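Local coordinates for protein 3'-5' exonuclease crn-4 (Caenorhabditis elegans, PDB 5DK5) that digests RNA and DNA from the 3' end as a metal-dependent DEDDh-family exonuclease and takes part in DNA degradation during apoptosis, at residues E100-W105 / P142-Q147; L151-T156 / V254-A259; P183-A188 / D194-A199. One frame throughout, in Å; residues are numbered along the deposited sequence.

From the N terminus, interaction 1 closes first: helix 95-109 is met by the loop 142-147, which follows helix 124-136 and runs into strand 147-150. Interaction 2 opens almost at once, where that strand passes into helix 151-161, and closes about a hundred residues later at the end of edge strand 253-256. Interaction 3 is a short local closure between loop 183-188 and helix 191-207, and it lies wholly within the span of interaction 2; none of the three cross. Interactions 2 and 3 touch through L151 CD2, packed 3.7 Å from I198 O. Together they tie helices to loops and to the edge strand of one mixed sheet.

Interaction 1: E100-W105 / P142-Q147; sequences EQFQQW and PAFFRQ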
loop_
_atom_site.group_PDB
_atom_site.type_symbol
_atom_site.label_atom_id
_atom_site.label_comp_id
_atom_site.label_asym_id
_atom_site.label_seq_id
_atom_site.Cartn_x
_atom_site.Cartn_y
_atom_site.Cartn_z
ATOM N N GLU B 100 -5.779 23.052 4.915
ATOM C CA GLU B 100 -6.623 24.232 5.046
ATOM C C GLU B 100 -6.816 24.586 6.518
ATOM O O GLU B 100 -6.817 25.760 6.889
ATOM C CB GLU B 100 -7.972 23.999 4.362
ATOM C CG GLU B 100 -8.980 25.120 4.545
ATOM C CD GLU B 100 -8.468 26.463 4.055
ATOM O OE1 GLU B 100 -7.663 26.488 3.098
ATOM O OE2 GLU B 100 -8.870 27.496 4.630
ATOM N N GLN B 101 -6.973 23.565 7.355
ATOM C CA GLN B 101 -7.098 23.768 8.794
ATOM C C GLN B 101 -5.788 24.305 9.364
ATOM O O GLN B 101 -5.783 25.090 10.313
ATOM C CB GLN B 101 -7.484 22.461 9.489
ATOM C CG GLN B 101 -8.887 21.969 9.150
ATOM C CD GLN B 101 -9.159 20.562 9.652
ATOM O OE1 GLN B 101 -8.244 19.759 9.823
ATOM N NE2 GLN B 101 -10.429 20.259 9.892
ATOM N N PHE B 102 -4.679 23.875 8.772
ATOM C CA PHE B 102 -3.357 24.315 9.198
ATOM C C PHE B 102 -3.144 25.795 8.892
ATOM O O PHE B 102 -2.570 26.524 9.698
ATOM C CB PHE B 102 -2.279 23.462 8.524
ATOM C CG PHE B 102 -0.955 24.153 8.381
ATOM C CD1 PHE B 102 -0.125 24.325 9.475
ATOM C CD2 PHE B 102 -0.534 24.616 7.146
ATOM C CE1 PHE B 102 1.096 24.958 9.340
ATOM C CE2 PHE B 102 0.686 25.248 7.007
ATOM C CZ PHE B 102 1.502 25.418 8.104
ATOM N N GLN B 103 -3.614 26.239 7.730
ATOM C CA GLN B 103 -3.501 27.643 7.355
ATOM C C GLN B 103 -4.337 28.531 8.271
ATOM O O GLN B 103 -3.894 29.604 8.682
ATOM C CB GLN B 103 -3.924 27.847 5.902
ATOM C CG GLN B 103 -2.957 27.256 4.893
ATOM C CD GLN B 103 -3.290 27.649 3.472
ATOM O OE1 GLN B 103 -4.287 27.198 2.908
ATOM N NE2 GLN B 103 -2.460 28.501 2.886
ATOM N N GLN B 104 -5.548 28.083 8.589
ATOM C CA GLN B 104 -6.413 28.827 9.496
ATOM C C GLN B 104 -5.799 28.902 10.890
ATOM O O GLN B 104 -5.919 29.917 11.578
ATOM C CB GLN B 104 -7.800 28.183 9.562
ATOM C CG GLN B 104 -8.772 28.902 10.483
ATOM C CD GLN B 104 -8.942 30.360 10.115
ATOM O OE1 GLN B 104 -9.137 30.697 8.947
ATOM N NE2 GLN B 104 -8.854 31.236 11.108
ATOM N N TRP B 105 -5.141 27.822 11.296
ATOM C CA TRP B 105 -4.474 27.760 12.591
ATOM C C TRP B 105 -3.411 28.849 12.711
ATOM O O TRP B 105 -3.285 29.488 13.754
ATOM C CB TRP B 105 -3.851 26.378 12.791
ATOM C CG TRP B 105 -3.178 26.176 14.114
ATOM C CD1 TRP B 105 -3.779 26.084 15.335
ATOM C CD2 TRP B 105 -1.773 26.016 14.344
ATOM N NE1 TRP B 105 -2.834 25.884 16.312
ATOM C CE2 TRP B 105 -1.595 25.838 15.730
ATOM C CE3 TRP B 105 -0.647 26.008 13.513
ATOM C CZ2 TRP B 105 -0.338 25.655 16.305
ATOM C CZ3 TRP B 105 0.600 25.828 14.086
ATOM C CH2 TRP B 105 0.745 25.656 15.469
ATOM N N PRO B 142 3.801 26.742 -0.579
ATOM C CA PRO B 142 3.716 28.042 0.097
ATOM C C PRO B 142 5.080 28.666 0.377
ATOM O O PRO B 142 6.088 27.963 0.451
ATOM C CB PRO B 142 2.991 27.712 1.405
ATOM C CG PRO B 142 3.322 26.295 1.667
ATOM C CD PRO B 142 3.428 25.634 0.321
ATOM N N ALA B 143 5.096 29.983 0.541
ATOM C CA ALA B 143 6.337 30.718 0.737
ATOM C C ALA B 143 7.034 30.338 2.039
ATOM O O ALA B 143 8.260 30.394 2.124
ATOM C CB ALA B 143 6.065 32.212 0.708
ATOM N N PHE B 144 6.258 29.959 3.051
ATOM C CA PHE B 144 6.832 29.624 4.354
ATOM C C PHE B 144 7.331 28.177 4.421
ATOM O O PHE B 144 7.864 27.751 5.447
ATOM C CB PHE B 144 5.823 29.886 5.482
ATOM C CG PHE B 144 4.449 29.331 5.229
ATOM C CD1 PHE B 144 4.206 27.970 5.302
ATOM C CD2 PHE B 144 3.391 30.181 4.947
ATOM C CE1 PHE B 144 2.937 27.465 5.080
ATOM C CE2 PHE B 144 2.121 29.682 4.726
ATOM C CZ PHE B 144 1.894 28.323 4.793
ATOM N N PHE B 145 7.158 27.428 3.332
ATOM C CA PHE B 145 7.750 26.097 3.206
ATOM C C PHE B 145 8.982 26.116 2.295
ATOM O O PHE B 145 9.675 25.105 2.163
ATOM C CB PHE B 145 6.731 25.087 2.657
ATOM C CG PHE B 145 5.776 24.529 3.690
ATOM C CD1 PHE B 145 5.860 24.881 5.029
ATOM C CD2 PHE B 145 4.797 23.627 3.308
ATOM C CE1 PHE B 145 4.981 24.349 5.960
ATOM C CE2 PHE B 145 3.917 23.092 4.233
ATOM C CZ PHE B 145 4.009 23.453 5.558
ATOM N N ARG B 146 9.249 27.257 1.665
ATOM C CA ARG B 146 10.388 27.386 0.761
ATOM C C ARG B 146 11.563 28.089 1.446
ATOM O O ARG B 146 12.592 28.362 0.825
ATOM C CB ARG B 146 9.974 28.130 -0.509
ATOM C CG ARG B 146 9.047 27.311 -1.402
ATOM C CD ARG B 146 8.768 27.992 -2.730
ATOM N NE ARG B 146 9.993 28.291 -3.466
ATOM C CZ ARG B 146 10.028 28.686 -4.734
ATOM N NH1 ARG B 146 8.903 28.826 -5.423
ATOM N NH2 ARG B 146 11.192 28.936 -5.318
ATOM N N GLN B 147 11.393 28.385 2.730
ATOM C CA GLN B 147 12.499 28.778 3.591
ATOM C C GLN B 147 12.265 28.157 4.960
ATOM O O GLN B 147 11.140 28.146 5.457
ATOM C CB GLN B 147 12.623 30.300 3.692
ATOM C CG GLN B 147 11.418 31.006 4.312
ATOM C CD GLN B 147 11.714 32.445 4.695
ATOM O OE1 GLN B 147 11.280 32.918 5.746
ATOM N NE2 GLN B 147 12.453 33.149 3.844
#
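F102, from helix 95-109, meets F144 and F145 of the loop 142-147, and three phenyl rings make the close contacts, as an aromatic cluster. The F102 side chain points toward those of F144 and F145, which come from the opposite direction. The closest pair is F102 CE2 and F144 CE1, 3.7 Å apart, with the F144 carbon lying near the plane of the F102 ring, at its edge. These two rings are inclined at 70°. F102 CE2 also lies 4.0 Å from F145 CZ; here the planes are closer to parallel, at 24°, but the rings are slid apart with centroids separated by 5.9 Å, and so barely overlap. F102 reaches across because its CG stands anti to the backbone N (chi1 154°).

The cluster joins a helix flanking the central sheet of this RNase H-like exonuclease fold to the loop leading into strand 147-150. F102 also meets F44 and touches F62, on strands 41-50 and 55-65, while F145 packs edge-to-face on F118 of strand 116-120.

Within the loop, P142 CB sits 3.6 Å above one face of F144, toward the rim, and F144 CE1 lies over F145 in the same way. Among backbone hydrogen bonds, F145 N to P142 O, at 3.1 Å, closes a turn in the loop.

Interaction 2: L151-T156 / V254-A259; sequences LYKIFT and VTTIRA
K153 NZ has three partners: it donates a hydrogen bond to T256 OG1 at 2.8 Å and another to N215 O, and the third partner is a water. The bond from K153 NZ to the water oxygen is weak, 3.2 Å long. That water in turn donates to I257 O at 2.9 Å, making a second, bridged path from the ammonium group to the chain beyond the strand. The lysine spans the gap with its chain fully extended, CG anti to the backbone N (chi1 -178°) and every later torsion close to 180°, which carries NZ across a separation of 9.9 Å between the CA atoms of K153 and T256. The threonine side chain lies at a slant to the lysine, its methyl beside the ammonium group, T256 CG2 being 3.4 Å from K153 NZ. With oxygens of T256, N215 and the water around it, the lysine charge is probably well stabilised in this surface contact. At the helix start, N150 OD1 accepts from K153 N. The arrangement is a peripheral link of the RNase H-like fold, between the first turn of a helix that follows an inner strand and the outermost strand on that side of the sheet, away from the metal sites.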
loop_
_atom_site.group_PDB
_atom_site.type_symbol
_atom_site.label_atom_id
_atom_site.label_comp_id
_atom_site.label_asym_id
_atom_site.label_seq_id
_atom_site.Cartn_x
_atom_site.Cartn_y
_atom_site.Cartn_z
ATOM N N LEU B 151 17.726 21.983 11.462
ATOM C CA LEU B 151 18.359 22.011 12.775
ATOM C C LEU B 151 19.606 21.136 12.827
ATOM O O LEU B 151 20.546 21.428 13.567
ATOM C CB LEU B 151 17.370 21.566 13.853
ATOM C CG LEU B 151 17.788 21.874 15.293
ATOM C CD1 LEU B 151 17.814 23.372 15.539
ATOM C CD2 LEU B 151 16.856 21.196 16.280
ATOM N N TYR B 152 19.614 20.061 12.043
ATOM C CA TYR B 152 20.745 19.141 12.031
ATOM C C TYR B 152 21.954 19.791 11.376
ATOM O O TYR B 152 23.099 19.488 11.714
ATOM C CB TYR B 152 20.390 17.848 11.298
ATOM C CG TYR B 152 21.481 16.805 11.367
ATOM C CD1 TYR B 152 21.649 16.029 12.504
ATOM C CD2 TYR B 152 22.344 16.600 10.299
ATOM C CE1 TYR B 152 22.644 15.076 12.577
ATOM C CE2 TYR B 152 23.343 15.646 10.363
ATOM C CZ TYR B 152 23.488 14.888 11.504
ATOM O OH TYR B 152 24.481 13.937 11.575
ATOM N N LYS B 153 21.690 20.680 10.427
ATOM C CA LYS B 153 22.752 21.410 9.754
ATOM C C LYS B 153 23.437 22.368 10.725
ATOM O O LYS B 153 24.654 22.546 10.681
ATOM C CB LYS B 153 22.194 22.175 8.559
ATOM C CG LYS B 153 23.238 22.939 7.771
ATOM C CD LYS B 153 22.595 23.666 6.606
ATOM C CE LYS B 153 23.601 24.508 5.847
ATOM N NZ LYS B 153 22.936 25.279 4.773
ATOM N N ILE B 154 22.649 22.983 11.599
ATOM C CA ILE B 154 23.192 23.860 12.631
ATOM C C ILE B 154 23.955 23.024 13.647
ATOM O O ILE B 154 25.011 23.426 14.137
ATOM C CB ILE B 154 22.081 24.660 13.340
ATOM C CG1 ILE B 154 21.260 25.442 12.312
ATOM C CG2 ILE B 154 22.683 25.600 14.389
ATOM C CD1 ILE B 154 20.082 26.178 12.894
ATOM N N PHE B 155 23.407 21.853 13.955
ATOM C CA PHE B 155 24.036 20.918 14.876
ATOM C C PHE B 155 25.414 20.500 14.375
ATOM O O PHE B 155 26.332 20.290 15.167
ATOM C CB PHE B 155 23.141 19.695 15.068
ATOM C CG PHE B 155 23.796 18.573 15.815
ATOM C CD1 PHE B 155 24.065 18.688 17.168
ATOM C CD2 PHE B 155 24.124 17.394 15.168
ATOM C CE1 PHE B 155 24.661 17.652 17.859
ATOM C CE2 PHE B 155 24.720 16.353 15.854
ATOM C CZ PHE B 155 24.988 16.483 17.202
ATOM N N THR B 156 25.552 20.381 13.058
ATOM C CA THR B 156 26.839 20.069 12.448
ATOM C C THR B 156 27.850 21.175 12.738
ATOM O O THR B 156 28.989 20.901 13.116
ATOM C CB THR B 156 26.707 19.879 10.922
ATOM O OG1 THR B 156 25.935 18.705 10.650
ATOM C CG2 THR B 156 28.077 19.736 10.262
ATOM N N VAL B 254 16.973 22.201 -2.876
ATOM C CA VAL B 254 17.500 22.798 -1.656
ATOM C C VAL B 254 18.700 23.677 -1.983
ATOM O O VAL B 254 19.635 23.243 -2.657
ATOM C CB VAL B 254 17.916 21.725 -0.627
ATOM C CG1 VAL B 254 18.663 22.357 0.555
ATOM C CG2 VAL B 254 16.701 20.962 -0.134
ATOM N N THR B 255 18.659 24.916 -1.502
ATOM C CA THR B 255 19.758 25.857 -1.678
ATOM C C THR B 255 20.237 26.357 -0.325
ATOM O O THR B 255 19.508 27.038 0.394
ATOM C CB THR B 255 19.348 27.059 -2.547
ATOM O OG1 THR B 255 18.859 26.594 -3.811
ATOM C CG2 THR B 255 20.527 27.990 -2.780
ATOM N N THR B 256 21.470 26.005 0.013
ATOM C CA THR B 256 22.100 26.480 1.233
ATOM C C THR B 256 22.221 27.998 1.212
ATOM O O THR B 256 22.574 28.584 0.188
ATOM C CB THR B 256 23.499 25.846 1.416
ATOM O OG1 THR B 256 23.374 24.609 2.128
ATOM C CG2 THR B 256 24.458 26.776 2.176
ATOM N N ILE B 257 21.904 28.627 2.338
ATOM C CA ILE B 257 22.232 30.033 2.544
ATOM C C ILE B 257 23.128 30.156 3.773
ATOM O O ILE B 257 22.778 29.714 4.866
ATOM C CB ILE B 257 20.977 30.922 2.698
ATOM C CG1 ILE B 257 21.395 32.342 3.090
ATOM C CG2 ILE B 257 20.007 30.345 3.721
ATOM C CD1 ILE B 257 20.342 33.383 2.825
ATOM N N ARG B 258 24.295 30.753 3.569
ATOM C CA ARG B 258 25.323 30.822 4.597
ATOM C C ARG B 258 24.887 31.686 5.775
ATOM O O ARG B 258 23.998 32.526 5.647
ATOM C CB ARG B 258 26.620 31.360 3.996
ATOM C CG ARG B 258 27.165 30.508 2.855
ATOM C CD ARG B 258 27.979 31.338 1.876
ATOM N NE ARG B 258 29.126 31.976 2.514
ATOM C CZ ARG B 258 30.310 31.400 2.694
ATOM N NH1 ARG B 258 30.523 30.154 2.288
ATOM N NH2 ARG B 258 31.287 32.071 3.284
ATOM N N ALA B 259 25.517 31.470 6.924
ATOM C CA ALA B 259 25.169 32.203 8.133
ATOM C C ALA B 259 25.465 33.692 7.973
ATOM O O ALA B 259 26.536 34.075 7.503
ATOM C CB ALA B 259 25.920 31.639 9.323
HETATM O O HOH W 1 24.046 27.725 6.576
#

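Interaction 3: P183-A188 / D194-A199; sequences PTIGRA and DCLNIA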
loop_
_atom_site.group_PDB
_atom_site.type_symbol
_atom_site.label_atom_id
_atom_site.label_comp_id
_atom_site.label_asym_id
_atom_site.label_seq_id
_atom_site.Cartn_x
_atom_site.Cartn_y
_atom_site.Cartn_z
ATOM N N PRO B 183 17.441 13.141 27.459
ATOM C CA PRO B 183 16.632 11.916 27.463
ATOM C C PRO B 183 15.648 11.881 26.301
ATOM O O PRO B 183 14.919 12.850 26.088
ATOM C CB PRO B 183 15.896 11.984 28.804
ATOM C CG PRO B 183 15.859 13.429 29.144
ATOM C CD PRO B 183 17.135 14.004 28.613
ATOM N N THR B 184 15.635 10.777 25.560
ATOM C CA THR B 184 14.743 10.637 24.416
ATOM C C THR B 184 13.286 10.730 24.855
ATOM O O THR B 184 12.809 9.920 25.649
ATOM C CB THR B 184 14.974 9.299 23.681
ATOM O OG1 THR B 184 16.282 9.296 23.097
ATOM C CG2 THR B 184 13.935 9.086 22.577
ATOM N N ILE B 185 12.589 11.734 24.335
ATOM C CA ILE B 185 11.176 11.922 24.630
ATOM C C ILE B 185 10.346 10.901 23.855
ATOM O O ILE B 185 10.426 10.828 22.628
ATOM C CB ILE B 185 10.717 13.352 24.280
ATOM C CG1 ILE B 185 11.474 14.370 25.140
ATOM C CG2 ILE B 185 9.218 13.501 24.489
ATOM C CD1 ILE B 185 11.246 15.817 24.746
ATOM N N GLY B 186 9.555 10.116 24.579
ATOM C CA GLY B 186 8.741 9.077 23.973
ATOM C C GLY B 186 7.433 8.849 24.709
ATOM O O GLY B 186 7.328 7.934 25.527
ATOM N N ARG B 187 6.437 9.684 24.418
ATOM C CA ARG B 187 5.103 9.532 24.996
ATOM C C ARG B 187 4.146 8.921 23.977
ATOM O O ARG B 187 3.740 7.765 24.102
ATOM C CB ARG B 187 4.551 10.881 25.473
ATOM C CG ARG B 187 5.514 11.713 26.313
ATOM C CD ARG B 187 5.911 13.021 25.631
ATOM N NE ARG B 187 5.736 14.181 26.504
ATOM C CZ ARG B 187 4.593 14.845 26.658
ATOM N NH1 ARG B 187 3.500 14.469 26.005
ATOM N NH2 ARG B 187 4.540 15.889 27.473
ATOM N N ALA B 188 3.798 9.710 22.964
ATOM C CA ALA B 188 2.827 9.301 21.957
ATOM C C ALA B 188 3.433 8.320 20.958
ATOM O O ALA B 188 2.708 7.622 20.249
ATOM C CB ALA B 188 2.287 10.524 21.231
ATOM N N ASP B 194 8.537 13.480 17.911
ATOM C CA ASP B 194 9.637 14.055 17.146
ATOM C C ASP B 194 9.666 15.566 17.337
ATOM O O ASP B 194 10.724 16.151 17.551
ATOM C CB ASP B 194 9.509 13.711 15.660
ATOM C CG ASP B 194 9.710 12.234 15.383
ATOM O OD1 ASP B 194 9.702 11.440 16.346
ATOM O OD2 ASP B 194 9.872 11.867 14.201
ATOM N N CYS B 195 8.492 16.186 17.264
ATOM C CA CYS B 195 8.368 17.625 17.461
ATOM C C CYS B 195 8.913 18.046 18.821
ATOM O O CYS B 195 9.665 19.015 18.925
ATOM C CB CYS B 195 6.906 18.057 17.333
ATOM S SG CYS B 195 6.285 18.095 15.642
ATOM N N LEU B 196 8.533 17.309 19.860
ATOM C CA LEU B 196 8.964 17.621 21.216
ATOM C C LEU B 196 10.470 17.442 21.376
ATOM O O LEU B 196 11.129 18.251 22.028
ATOM C CB LEU B 196 8.218 16.743 22.224
ATOM C CG LEU B 196 6.712 16.996 22.348
ATOM C CD1 LEU B 196 6.064 15.940 23.230
ATOM C CD2 LEU B 196 6.424 18.390 22.887
ATOM N N ASN B 197 11.013 16.385 20.782
ATOM C CA ASN B 197 12.449 16.137 20.843
ATOM C C ASN B 197 13.236 17.229 20.128
ATOM O O ASN B 197 14.230 17.730 20.651
ATOM C CB ASN B 197 12.788 14.773 20.238
ATOM C CG ASN B 197 12.586 13.637 21.219
ATOM O OD1 ASN B 197 13.323 13.512 22.199
ATOM N ND2 ASN B 197 11.591 12.795 20.958
ATOM N N ILE B 198 12.784 17.597 18.934
ATOM C CA ILE B 198 13.438 18.645 18.160
ATOM C C ILE B 198 13.358 19.977 18.900
ATOM O O ILE B 198 14.318 20.749 18.912
ATOM C CB ILE B 198 12.807 18.787 16.759
ATOM C CG1 ILE B 198 13.091 17.538 15.923
ATOM C CG2 ILE B 198 13.353 20.020 16.036
ATOM C CD1 ILE B 198 12.271 17.442 14.646
ATOM N N ALA B 199 12.208 20.238 19.514
ATOM C CA ALA B 199 11.998 21.476 20.257
ATOM C C ALA B 199 12.944 21.569 21.450
ATOM O O ALA B 199 13.540 22.616 21.699
ATOM C CB ALA B 199 10.555 21.574 20.720
#
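Loop 183-188, extended through G186, passes alongside helix 191-207, with the CA atoms of I185 and N197 only 5.8 Å apart. Across this gap the N197 amide pairs with both backbone polar atoms of I185. I185 N donates to N197 OD1 at 2.9 Å, and N197 ND2 donates to I185 O at 2.8 Å; each bond is fairly straight, with N-H...acceptor angles of 159° and 158°. Both donors lie in the carbonyl plane of their acceptor, on a lone pair, so the amide is held against rotation by two bonds to one residue. The fit is close, I185 CB standing 3.3 Å from N197 OD1. The same oxygen also accepts from N177 ND2, on helix 172-179.

Packing by L196 continues the contact. In an apolar pair, I185 crosses L196 at about a right angle, its CD1 4.0 Å from L196 CB. Farther along the loop, L196 CD1 lies over one face of the R187 guanidinium, 3.7 Å from R187 NE, toward the rim; bends at chi2 and chi3 bring the arginine end back to the helix.

One turn before N197 comes D194, a magnesium ligand together with D25 and E27; D194 OD2 is also hydrogen-bonded to N4 of bound MES. The paired asparagine thus fastens the preceding loop to the helix that carries the last acidic metal ligand of the DEDDh active site.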